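Local coordinates for BluB-like flavoprotein (Clostridium difficile 630, PDB 3EO8), which binds flavin mononucleotide and probably acts as an FMN-dependent oxidoreductase of the nitroreductase family, at residues Gly35-Gly40 with Ile146-Leu151; Arg54-Lys59 with Glu174-Ala179; Val104-Lys109 with Gln140-Ala145. All coordinates share one frame; numbering follows the deposited sequence.

Contact 1: Gly35-Gly40 with Ile146-Leu151; sequences GAAPSG and IENFTL. With FMN (flavin mononucleotide), chain K.
One side-chain amide, that of Asn-148, carries every direct touch on the loop at Ala-36 and Ala-37, and the polar link between loop and helix is a water. This water accepts from Asn-148 ND2 at 3.1 Å and donates only a weak bond to Ala-36 O, which also accepts a hydrogen bond from Arg-11 NH2 of the second subunit. The nitrogen also lies 3.6 Å from Ala-37 N, a contact rather than a bond because both are donors, and meets the methyl Ala-37 CB at 3.8 Å. Asn-148 has CG beside the backbone N and anti to the carbonyl carbon (chi1 -84°), which carries ND2 to the loop. Asparagine suits this buried place because its short amide can serve several acceptors: ND2 also donates to Ala-33 O, near the end of helix 24-35, and weakly to Glu-147 OE2 of the second subunit. In this nitroreductase-family dimer the flavin sits between subunits, and the loop, having met the helix, runs on along the cofactor. Pro-38 packs against the ribityl chain, with CB 3.4 Å from FMN O3'. Ser-39 N gives the same oxygen a weak bond at 3.3 Å, with an N-H...O angle of 145°, while Ser-39 OG accepts a hydrogen bond from Gln-44 N. Gly-40, lacking a side chain, lets its backbone come close to the flavin ring, Gly-40 N being 3.6 Å from FMN C8. Within the helix, Ile-146 O accepts from Thr-150 N and, on the opposite face of its carbonyl plane, from Thr-150 OG1 at 2.7 Å, which satisfies the buried hydroxyl.

Contact 2: Arg54-Lys59 with Glu174-Ala179; sequences RDLMEK and EAVLEA
Helices 54-75 and 170-181 lie side by side and roughly antiparallel, meeting through Leu-56 and Lys-59 on one and Val-176 and Leu-177 on the other. Their short segments approach to 10.2 Å between axes, with 152° between the chain directions, and the join is apolar. Val-176 points at the other helix and uses a single methyl, CG1, for two contacts: 3.8 Å to Leu-56 CD1 and 3.8 Å to Lys-59 CB. A beta-branched residue suits this spot, since its methyls sit close to the backbone and CG1 meets the neighbouring helix without a long, flexible chain. Leu-56 and Val-176 pass alongside each other in opposite directions. The other branch of Leu-56 reaches Leu-177, CD2 to CD1 at 4.1 Å, the two side chains crossing at a slant. Both leucines have CG anti to the backbone N, which lets branches that start off to the side extend toward each other. In this flavoprotein fold the two helices cover one face of the antiparallel sheet: Leu-56 rests on Ile-51 of strand 47-51, and Leu-177 on Leu-105 and Phe-107 of strand 102-108. Toward solvent the chemistry changes. Lys-59 lends its aliphatic CB to the packing, then bends at its last torsion (chi4 81°), which turns NZ back to Asp-55 OD2, one helical turn earlier, in a 2.6 Å salt bridge that uses the anti lone pair of the oxygen. On the far side of the same helix, the selenium of selenomethionine Met-57 lies 3.8 Å above the Arg-54 guanidinium plane, offset toward its rim. That guanidinium is held by the carbonyl oxygens of Leu-98 and Ala-100.

Contact 3: Val104-Lys109 with Gln140-Ala145; sequences VLVFTK and QSLGAA. With FMN (flavin mononucleotide), chain K.
Strand 104-108 and helix 140-145 run roughly antiparallel, at 148° with axes 10.3 Å apart, and come nearest at Thr-108 and Leu-142, whose CA atoms are 7.3 Å apart. Leu-142 carries the helix side of the contact. Its CD1 meets Val-106 CG1 at 3.9 Å, the two side chains lying alongside each other and pointing opposite ways, while its CD2 lies 3.8 Å from Thr-108 CB. With CG swung away from its backbone N (chi1 -174°), Leu-142 extends its two methyls toward the strand. Val-106 and Thr-108 face the helix and Phe-107 between them faces away, the alternation of a strand whose two faces are both covered: helix 137-155 on this side, helix 170-181 on the other, as fits the nitroreductase fold. Beta-branched residues suit such a strand, and Thr-108 can be buried because OG1 is bonded to Asn-45 O. On the flavin side of the helix, Ser-141 OG lies 3.7 Å from FMN C8M, and Gln-140 CB is 3.9 Å from FMN C7M, so both residues border the methyl-bearing edge of the isoalloxazine. Ser-141 OG is also hydrogen-bonded to Pro-137 O and Gly-40 N. The amide of Gln-140 reaches across the dimer, OE1 to Trp-162 NE1 of the second subunit and NE2 to Gly-191 O of the second subunit.

How the contacts relate
Contacts 1 and 3 share helix 137-155, with centres 8 Å apart, and both are buried beside the same flavin. They meet where Ala-37 CB packs on Ala-144 and Ala-145. Contact 2 lies farther out, its centre about 17 Å from the centre of the chain, and is only partly buried. It touches contact 3 through strand 102-108, as Leu-177 CD2 packs 3.7 Å from Phe-107 CE1, so the sheet stands between the two helical layers. Chemistry follows place: water and amide at contact 1, aliphatic packing at contact 3, and at contact 2 aliphatic packing edged by a salt bridge.

Contact 1: Gly35-Gly40 with Ile146-Leu151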
# COMPACT_ATOMS: atom_id res chain seq x y z
N GLY A 35 4.49 0.62 12.41
CA GLY A 35 3.70 -0.42 13.09
C GLY A 35 2.32 0.01 13.55
O GLY A 35 1.49 -0.83 13.89
N ALA A 36 2.10 1.32 13.59
CA ALA A 36 0.80 1.88 13.91
C ALA A 36 -0.13 2.00 12.70
O ALA A 36 -1.28 2.40 12.86
CB ALA A 36 0.97 3.24 14.56
N ALA A 37 0.35 1.67 11.50
CA ALA A 37 -0.45 1.74 10.28
C ALA A 37 -1.61 0.78 10.34
O ALA A 37 -1.51 -0.27 10.97
CB ALA A 37 0.42 1.41 9.06
N PRO A 38 -2.71 1.11 9.63
CA PRO A 38 -3.82 0.18 9.58
C PRO A 38 -3.40 -1.00 8.72
O PRO A 38 -2.47 -0.87 7.91
CB PRO A 38 -4.92 0.99 8.90
CG PRO A 38 -4.16 2.01 8.01
CD PRO A 38 -2.92 2.31 8.81
N SER A 39 -4.05 -2.13 8.93
CA SER A 39 -3.82 -3.29 8.11
C SER A 39 -5.01 -4.21 8.13
O SER A 39 -5.75 -4.24 9.10
CB SER A 39 -2.55 -4.03 8.59
OG SER A 39 -2.73 -4.57 9.88
N GLY A 40 -5.18 -4.99 7.07
CA GLY A 40 -6.34 -5.87 6.95
C GLY A 40 -6.41 -6.83 8.12
O GLY A 40 -5.47 -7.57 8.38
N ILE A 146 4.79 1.57 5.29
CA ILE A 146 6.03 2.17 4.73
C ILE A 146 5.85 3.67 4.54
O ILE A 146 6.79 4.47 4.78
CB ILE A 146 6.46 1.45 3.42
CG1 ILE A 146 6.89 -0.00 3.68
CG2 ILE A 146 7.59 2.21 2.75
CD1 ILE A 146 7.04 -0.85 2.40
N GLU A 147 4.63 4.12 4.26
CA GLU A 147 4.38 5.58 4.24
C GLU A 147 4.52 6.23 5.60
O GLU A 147 5.13 7.27 5.69
CB GLU A 147 3.06 5.90 3.54
CG GLU A 147 2.76 7.38 3.37
CD GLU A 147 3.63 8.11 2.33
OE1 GLU A 147 4.55 7.49 1.76
OE2 GLU A 147 3.37 9.34 2.11
N ASN A 148 4.03 5.58 6.67
CA ASN A 148 4.21 6.08 8.03
C ASN A 148 5.71 6.20 8.39
O ASN A 148 6.14 7.18 9.01
CB ASN A 148 3.50 5.15 9.03
CG ASN A 148 2.01 5.44 9.19
OD1 ASN A 148 1.40 6.15 8.40
ND2 ASN A 148 1.42 4.87 10.25
N PHE A 149 6.49 5.20 8.01
CA PHE A 149 7.95 5.19 8.17
C PHE A 149 8.54 6.38 7.41
O PHE A 149 9.30 7.17 7.97
CB PHE A 149 8.53 3.90 7.60
CG PHE A 149 9.99 3.69 7.87
CD1 PHE A 149 10.97 4.43 7.21
CD2 PHE A 149 10.41 2.66 8.73
CE1 PHE A 149 12.33 4.21 7.46
CE2 PHE A 149 11.76 2.45 8.96
CZ PHE A 149 12.71 3.22 8.33
N THR A 150 8.17 6.49 6.15
CA THR A 150 8.66 7.55 5.25
C THR A 150 8.46 8.96 5.81
O THR A 150 9.38 9.81 5.84
CB THR A 150 7.95 7.42 3.90
OG1 THR A 150 8.34 6.18 3.31
CG2 THR A 150 8.29 8.59 2.95
N LEU A 151 7.24 9.22 6.27
CA LEU A 151 6.92 10.53 6.79
C LEU A 151 7.68 10.79 8.09
O LEU A 151 8.12 11.92 8.37
CB LEU A 151 5.40 10.66 6.98
CG LEU A 151 4.55 10.57 5.70
CD1 LEU A 151 3.10 10.71 6.07
CD2 LEU A 151 4.97 11.66 4.62
N1 FMN K . -11.88 -2.51 8.64
C2 FMN K . -13.19 -2.92 8.51
O2 FMN K . -13.97 -2.81 9.46
N3 FMN K . -13.63 -3.46 7.31
C4 FMN K . -12.78 -3.61 6.24
O4 FMN K . -13.25 -3.99 5.16
C4A FMN K . -11.45 -3.24 6.37
N5 FMN K . -10.54 -3.37 5.34
C5A FMN K . -9.24 -2.94 5.46
C6 FMN K . -8.34 -3.02 4.38
C7 FMN K . -7.02 -2.61 4.52
C7M FMN K . -6.21 -2.46 3.26
C8 FMN K . -6.60 -2.01 5.70
C8M FMN K . -5.33 -1.17 5.74
C9 FMN K . -7.50 -1.92 6.78
C9A FMN K . -8.81 -2.35 6.66
N10 FMN K . -9.69 -2.29 7.72
C10 FMN K . -11.02 -2.67 7.57
C1' FMN K . -9.26 -1.79 9.07
C2' FMN K . -8.54 -2.82 9.94
O2' FMN K . -9.47 -3.80 10.48
C3' FMN K . -7.80 -2.10 11.10
O3' FMN K . -6.82 -1.23 10.58
C4' FMN K . -7.10 -3.06 12.07
O4' FMN K . -7.99 -3.95 12.71
C5' FMN K . -6.42 -2.29 13.19
O5' FMN K . -7.33 -1.48 13.89
P FMN K . -7.05 0.11 13.96
O1P FMN K . -8.15 0.77 14.76
O2P FMN K . -7.02 0.59 12.52
O3P FMN K . -5.73 0.37 14.64
O HOH W 1 -1.14 5.20 12.02

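Contact 2: Arg54-Lys59 with Glu174-Ala179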
# COMPACT_ATOMS: atom_id res chain seq x y z
N ARG A 54 28.28 -2.32 5.64
CA ARG A 54 28.57 -2.00 4.23
C ARG A 54 28.73 -3.24 3.39
O ARG A 54 28.23 -3.29 2.26
CB ARG A 54 29.84 -1.17 4.03
CG ARG A 54 29.86 0.21 4.62
CD ARG A 54 28.72 1.10 4.10
NE ARG A 54 28.46 1.03 2.67
CZ ARG A 54 27.53 1.78 2.06
NH1 ARG A 54 26.82 2.67 2.76
NH2 ARG A 54 27.30 1.63 0.75
N ASP A 55 29.41 -4.25 3.91
CA ASP A 55 29.70 -5.40 3.07
C ASP A 55 28.44 -6.16 2.71
O ASP A 55 28.39 -6.78 1.66
CB ASP A 55 30.73 -6.34 3.69
CG ASP A 55 30.14 -7.19 4.76
OD1 ASP A 55 29.94 -6.65 5.87
OD2 ASP A 55 29.83 -8.38 4.48
N LEU A 56 27.45 -6.18 3.61
CA LEU A 56 26.17 -6.82 3.30
C LEU A 56 25.42 -6.03 2.23
O LEU A 56 24.84 -6.59 1.31
CB LEU A 56 25.35 -6.96 4.59
CG LEU A 56 23.97 -7.57 4.53
CD1 LEU A 56 23.95 -8.90 3.77
CD2 LEU A 56 23.46 -7.75 5.96
N MSE A 57 25.43 -4.71 2.35
CA MSE A 57 24.83 -3.84 1.31
C MSE A 57 25.47 -4.11 -0.05
O MSE A 57 24.78 -4.14 -1.07
CB MSE A 57 24.99 -2.35 1.70
CG MSE A 57 24.10 -1.96 2.84
SE MSE A 57 24.53 -0.23 3.64
CE MSE A 57 23.77 0.83 2.23
N GLU A 58 26.77 -4.35 -0.07
CA GLU A 58 27.45 -4.59 -1.35
C GLU A 58 27.13 -5.98 -1.85
O GLU A 58 27.00 -6.21 -3.06
CB GLU A 58 28.97 -4.46 -1.19
CG GLU A 58 29.42 -3.06 -0.79
CD GLU A 58 29.39 -2.07 -1.94
OE1 GLU A 58 29.17 -2.50 -3.10
OE2 GLU A 58 29.60 -0.85 -1.67
N LYS A 59 27.04 -6.94 -0.93
CA LYS A 59 26.67 -8.30 -1.30
C LYS A 59 25.28 -8.36 -1.93
O LYS A 59 25.05 -9.11 -2.86
CB LYS A 59 26.79 -9.25 -0.10
CG LYS A 59 28.24 -9.62 0.20
CD LYS A 59 28.40 -10.39 1.49
CE LYS A 59 29.88 -10.77 1.75
NZ LYS A 59 30.64 -9.62 2.34
N GLU A 174 17.20 -12.40 -0.28
CA GLU A 174 16.84 -13.13 0.92
C GLU A 174 17.92 -14.18 1.30
O GLU A 174 18.28 -14.30 2.48
CB GLU A 174 15.51 -13.82 0.70
CG GLU A 174 14.30 -12.85 0.63
CD GLU A 174 13.04 -13.50 0.08
OE1 GLU A 174 12.98 -14.76 0.03
OE2 GLU A 174 12.12 -12.73 -0.32
N ALA A 175 18.41 -14.91 0.31
CA ALA A 175 19.46 -15.91 0.52
C ALA A 175 20.76 -15.30 1.05
O ALA A 175 21.39 -15.86 1.94
CB ALA A 175 19.73 -16.64 -0.79
N VAL A 176 21.18 -14.18 0.48
CA VAL A 176 22.35 -13.45 1.00
C VAL A 176 22.14 -13.02 2.44
O VAL A 176 23.02 -13.22 3.28
CB VAL A 176 22.67 -12.19 0.16
CG1 VAL A 176 23.74 -11.33 0.85
CG2 VAL A 176 23.07 -12.61 -1.25
N LEU A 177 20.99 -12.41 2.73
CA LEU A 177 20.73 -11.94 4.09
C LEU A 177 20.82 -13.09 5.07
O LEU A 177 21.43 -12.96 6.14
CB LEU A 177 19.33 -11.32 4.17
CG LEU A 177 18.90 -10.80 5.52
CD1 LEU A 177 19.82 -9.64 5.96
CD2 LEU A 177 17.44 -10.36 5.47
N GLU A 178 20.19 -14.20 4.71
CA GLU A 178 20.17 -15.40 5.57
C GLU A 178 21.59 -15.95 5.79
O GLU A 178 21.99 -16.22 6.92
CB GLU A 178 19.29 -16.47 4.94
CG GLU A 178 19.08 -17.71 5.76
CD GLU A 178 18.07 -18.64 5.10
OE1 GLU A 178 16.87 -18.23 4.93
OE2 GLU A 178 18.47 -19.75 4.72
N ALA A 179 22.34 -16.06 4.70
CA ALA A 179 23.68 -16.63 4.75
C ALA A 179 24.65 -15.78 5.60
O ALA A 179 25.56 -16.34 6.24
CB ALA A 179 24.22 -16.82 3.36

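Contact 3: Val104-Lys109 with Gln140-Ala145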
# COMPACT_ATOMS: atom_id res chain seq x y z
N VAL A 104 17.11 -0.54 4.55
CA VAL A 104 16.10 -1.26 5.30
C VAL A 104 15.42 -2.24 4.35
O VAL A 104 14.95 -1.85 3.30
CB VAL A 104 15.07 -0.33 5.91
CG1 VAL A 104 14.12 -1.13 6.80
CG2 VAL A 104 15.77 0.82 6.70
N LEU A 105 15.38 -3.51 4.71
CA LEU A 105 14.65 -4.47 3.93
C LEU A 105 13.34 -4.65 4.61
O LEU A 105 13.30 -4.98 5.82
CB LEU A 105 15.38 -5.81 3.86
CG LEU A 105 16.82 -5.78 3.35
CD1 LEU A 105 17.37 -7.18 3.40
CD2 LEU A 105 16.90 -5.19 1.99
N VAL A 106 12.27 -4.41 3.87
CA VAL A 106 10.94 -4.51 4.43
C VAL A 106 10.36 -5.82 3.96
O VAL A 106 10.03 -5.99 2.77
CB VAL A 106 10.03 -3.35 4.04
CG1 VAL A 106 8.83 -3.41 4.89
CG2 VAL A 106 10.75 -1.99 4.27
N PHE A 107 10.29 -6.76 4.90
CA PHE A 107 9.69 -8.07 4.65
C PHE A 107 8.19 -8.00 4.91
O PHE A 107 7.72 -7.18 5.68
CB PHE A 107 10.31 -9.16 5.54
CG PHE A 107 11.62 -9.69 5.03
CD1 PHE A 107 12.77 -8.94 5.12
CD2 PHE A 107 11.68 -10.93 4.42
CE1 PHE A 107 13.99 -9.43 4.64
CE2 PHE A 107 12.87 -11.42 3.91
CZ PHE A 107 14.04 -10.68 4.02
N THR A 108 7.45 -8.87 4.25
CA THR A 108 6.00 -8.88 4.33
C THR A 108 5.55 -10.34 4.13
O THR A 108 6.36 -11.23 3.92
CB THR A 108 5.38 -7.90 3.31
OG1 THR A 108 3.97 -7.75 3.55
CG2 THR A 108 5.62 -8.37 1.85
N LYS A 109 4.26 -10.58 4.28
CA LYS A 109 3.67 -11.87 4.04
C LYS A 109 2.29 -11.72 3.40
O LYS A 109 1.67 -10.64 3.45
CB LYS A 109 3.61 -12.67 5.34
CG LYS A 109 2.68 -12.11 6.42
CD LYS A 109 2.52 -13.06 7.60
CE LYS A 109 1.77 -12.34 8.74
NZ LYS A 109 1.21 -13.22 9.81
N GLN A 140 -1.69 -3.09 0.09
CA GLN A 140 -2.17 -1.80 0.52
C GLN A 140 -1.74 -1.54 1.96
O GLN A 140 -1.32 -0.44 2.32
CB GLN A 140 -3.68 -1.70 0.41
CG GLN A 140 -4.25 -1.74 -0.99
CD GLN A 140 -5.73 -1.39 -1.00
OE1 GLN A 140 -6.14 -0.46 -0.35
NE2 GLN A 140 -6.52 -2.14 -1.75
N SER A 141 -1.88 -2.57 2.81
CA SER A 141 -1.49 -2.48 4.22
C SER A 141 0.01 -2.19 4.34
O SER A 141 0.43 -1.30 5.11
CB SER A 141 -1.82 -3.78 4.96
OG SER A 141 -3.22 -4.10 4.88
N LEU A 142 0.83 -2.93 3.60
CA LEU A 142 2.28 -2.68 3.64
C LEU A 142 2.64 -1.24 3.25
O LEU A 142 3.46 -0.57 3.91
CB LEU A 142 3.01 -3.66 2.71
CG LEU A 142 4.54 -3.60 2.79
CD1 LEU A 142 5.01 -3.99 4.22
CD2 LEU A 142 5.20 -4.49 1.76
N GLY A 143 1.97 -0.74 2.20
CA GLY A 143 2.17 0.65 1.78
C GLY A 143 1.83 1.66 2.84
O GLY A 143 2.56 2.68 3.02
N ALA A 144 0.76 1.41 3.57
CA ALA A 144 0.39 2.27 4.69
C ALA A 144 1.52 2.32 5.73
O ALA A 144 1.92 3.40 6.20
CB ALA A 144 -0.93 1.81 5.31
N ALA A 145 2.07 1.15 6.09
CA ALA A 145 3.20 1.11 7.05
C ALA A 145 4.44 1.84 6.54
O ALA A 145 5.08 2.62 7.26
CB ALA A 145 3.54 -0.35 7.40
N1 FMN K . -11.88 -2.51 8.64
C2 FMN K . -13.19 -2.92 8.51
O2 FMN K . -13.97 -2.81 9.46
N3 FMN K . -13.63 -3.46 7.31
C4 FMN K . -12.78 -3.61 6.24
O4 FMN K . -13.25 -3.99 5.16
C4A FMN K . -11.45 -3.24 6.37
N5 FMN K . -10.54 -3.37 5.34
C5A FMN K . -9.24 -2.94 5.46
C6 FMN K . -8.34 -3.02 4.38
C7 FMN K . -7.02 -2.61 4.52
C7M FMN K . -6.21 -2.46 3.26
C8 FMN K . -6.60 -2.01 5.70
C8M FMN K . -5.33 -1.17 5.74
C9 FMN K . -7.50 -1.92 6.78
C9A FMN K . -8.81 -2.35 6.66
N10 FMN K . -9.69 -2.29 7.72
C10 FMN K . -11.02 -2.67 7.57
C1' FMN K . -9.26 -1.79 9.07
C2' FMN K . -8.54 -2.82 9.94
O2' FMN K . -9.47 -3.80 10.48
C3' FMN K . -7.80 -2.10 11.10
O3' FMN K . -6.82 -1.23 10.58
C4' FMN K . -7.10 -3.06 12.07
O4' FMN K . -7.99 -3.95 12.71
C5' FMN K . -6.42 -2.29 13.19
O5' FMN K . -7.33 -1.48 13.89
P FMN K . -7.05 0.11 13.96
O1P FMN K . -8.15 0.77 14.76
O2P FMN K . -7.02 0.59 12.52
O3P FMN K . -5.73 0.37 14.64